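Local coordinates for ABC transporter substrate binding protein (Ribose) (Agrobacterium vitis, PDB 4WUT) that binds a monosaccharide, here beta-D-fucopyranose, and probably serves as the solute-binding component of an ABC sugar importer, at residues A[35-40]-A[112-117]. Residues are numbered along the deposited sequence; the frame is centred on the assembly and turned at random.
With FCB (beta-D-fucopyranose), chain E.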
# COMPACT_ATOMS: atom_id res chain seq x y z
N SER A 35 9.17 -2.99 -7.41
CA SER A 35 8.54 -1.90 -6.69
C SER A 35 9.45 -1.29 -5.63
O SER A 35 10.00 -2.01 -4.77
CB SER A 35 7.26 -2.46 -6.04
OG SER A 35 6.78 -1.63 -5.03
N THR A 36 9.60 0.03 -5.63
CA THR A 36 10.41 0.66 -4.60
C THR A 36 9.74 0.51 -3.22
O THR A 36 10.41 0.37 -2.22
CB THR A 36 10.79 2.16 -4.91
OG1 THR A 36 9.65 2.86 -5.40
CG2 THR A 36 11.87 2.23 -5.95
N PHE A 37 8.40 0.50 -3.19
CA PHE A 37 7.67 0.29 -1.95
C PHE A 37 8.02 -1.09 -1.37
O PHE A 37 8.41 -1.19 -0.22
CB PHE A 37 6.16 0.43 -2.16
CG PHE A 37 5.34 0.15 -0.93
CD1 PHE A 37 4.92 -1.13 -0.64
CD2 PHE A 37 4.99 1.17 -0.05
CE1 PHE A 37 4.18 -1.40 0.51
CE2 PHE A 37 4.26 0.89 1.09
CZ PHE A 37 3.85 -0.39 1.35
N TRP A 38 7.88 -2.15 -2.17
CA TRP A 38 8.13 -3.50 -1.66
C TRP A 38 9.61 -3.71 -1.37
O TRP A 38 9.96 -4.45 -0.46
CB TRP A 38 7.56 -4.60 -2.58
CG TRP A 38 6.06 -4.56 -2.64
CD1 TRP A 38 5.28 -4.28 -3.72
CD2 TRP A 38 5.15 -4.76 -1.54
NE1 TRP A 38 3.95 -4.31 -3.37
CE2 TRP A 38 3.85 -4.60 -2.04
CE3 TRP A 38 5.33 -5.06 -0.20
CZ2 TRP A 38 2.72 -4.72 -1.23
CZ3 TRP A 38 4.21 -5.18 0.60
CH2 TRP A 38 2.93 -5.02 0.09
N GLN A 39 10.49 -3.01 -2.10
CA GLN A 39 11.91 -3.11 -1.80
C GLN A 39 12.25 -2.47 -0.44
O GLN A 39 13.20 -2.89 0.23
CB GLN A 39 12.73 -2.51 -2.93
CG GLN A 39 12.73 -3.41 -4.16
CD GLN A 39 13.10 -2.70 -5.45
OE1 GLN A 39 13.48 -1.53 -5.45
NE2 GLN A 39 12.97 -3.41 -6.57
N ASN A 40 11.49 -1.46 -0.04
CA ASN A 40 11.68 -0.89 1.30
C ASN A 40 11.16 -1.84 2.40
O ASN A 40 11.76 -1.95 3.46
CB ASN A 40 11.02 0.48 1.43
CG ASN A 40 11.69 1.35 2.48
OD1 ASN A 40 12.93 1.44 2.53
ND2 ASN A 40 10.89 1.96 3.36
N ILE A 112 0.42 -11.37 8.40
CA ILE A 112 -0.06 -10.61 7.25
C ILE A 112 0.39 -9.16 7.36
O ILE A 112 0.28 -8.54 8.44
CB ILE A 112 -1.59 -10.67 7.15
CG1 ILE A 112 -2.06 -12.14 7.09
CG2 ILE A 112 -2.11 -9.88 5.97
CD1 ILE A 112 -1.63 -12.91 5.87
N ILE A 113 0.94 -8.63 6.27
CA ILE A 113 1.31 -7.23 6.21
C ILE A 113 0.58 -6.49 5.10
O ILE A 113 0.20 -7.10 4.08
CB ILE A 113 2.83 -7.03 6.07
CG1 ILE A 113 3.36 -7.81 4.88
CG2 ILE A 113 3.53 -7.40 7.37
CD1 ILE A 113 4.73 -7.37 4.43
N ASP A 114 0.32 -5.21 5.35
CA ASP A 114 -0.08 -4.23 4.34
C ASP A 114 -1.53 -4.31 3.88
O ASP A 114 -2.25 -3.31 3.90
CB ASP A 114 0.83 -4.29 3.11
CG ASP A 114 0.37 -3.37 2.03
OD1 ASP A 114 0.56 -2.14 2.17
OD2 ASP A 114 -0.24 -3.85 1.03
N SER A 115 -1.95 -5.50 3.45
CA SER A 115 -3.25 -5.68 2.82
C SER A 115 -3.99 -6.78 3.55
O SER A 115 -3.46 -7.88 3.75
CB SER A 115 -3.07 -6.09 1.36
OG SER A 115 -2.76 -4.98 0.56
N MSE A 116 -5.20 -6.49 3.98
CA MSE A 116 -5.98 -7.43 4.76
C MSE A 116 -6.35 -8.71 4.03
O MSE A 116 -6.40 -8.76 2.78
CB MSE A 116 -7.28 -6.76 5.24
CG MSE A 116 -8.08 -6.12 4.15
SE MSE A 116 -9.93 -5.71 4.68
CE MSE A 116 -10.64 -7.53 4.87
N LEU A 117 -6.59 -9.73 4.83
CA LEU A 117 -7.34 -10.91 4.40
C LEU A 117 -8.78 -10.81 4.87
O LEU A 117 -9.09 -10.11 5.83
CB LEU A 117 -6.75 -12.17 5.01
CG LEU A 117 -5.47 -12.74 4.43
CD1 LEU A 117 -5.11 -14.04 5.13
CD2 LEU A 117 -5.57 -12.97 2.90
C1 FCB E . 1.13 0.59 -1.32
C2 FCB E . 0.04 -0.41 -0.96
C3 FCB E . 0.42 -1.75 -1.29
C4 FCB E . 0.88 -1.85 -2.77
C5 FCB E . 1.96 -0.75 -2.94
C6 FCB E . 2.53 -0.70 -4.38
O1 FCB E . 0.55 1.80 -1.27
O2 FCB E . -0.15 -0.30 0.48
O3 FCB E . -0.74 -2.58 -1.05
O4 FCB E . -0.24 -1.69 -3.68
O5 FCB E . 1.42 0.48 -2.71
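W38 and D114 meet beside the bound beta-D-fucopyranose, in the sugar pocket of a two-lobed periplasmic binding protein. D114 directly follows strand 110-113, which runs parallel to its neighbours 85-88 and 127-130 in the mixed sheet, while W38 sits in the first turn of helix 36-49. The indole presents its rim to the carboxylate: CH2 of W38 lies 3.5 Å from OD2 of D114, near the plane of the ring, and the two planes stand 81° apart. Farther along that rim, CZ3 makes a looser apolar contact with CD1 of I113. W38 turns its CG anti to its own carbonyl carbon (chi1 -66°), which carries the far end of the indole across to the strand end; its NE1 hydrogen-bonds E65, helping to fix the ring's position.

F37 reaches the same aspartate obliquely, its CZ 3.8 Å from OD1 of D114. One face of its phenyl ring lies against the sugar, with C1 of the fucose above the ring centre, the familiar stacking of an aromatic on a pyranose. CD1 of F37 in turn sits over the indole of W38, 3.7 Å above its plane, so the two aromatics brace each other. CZ2 of W38 touches C4 of the sugar.

No hydrogen bond links the two segments directly; the ligand bridges them. D114 grips two neighbouring hydroxyls, O2 donating to OD1 and O3 to OD2, the latter very short at 2.5 Å. The helix start is capped by S35, whose OG accepts from N of W38 in a nearly straight bond. Next to the aspartate, S115 is itself held by K31 and the backbone N of S165, and its OG donates to OD2 of D114 over 2.8 Å, arriving 42° out of the carboxylate plane.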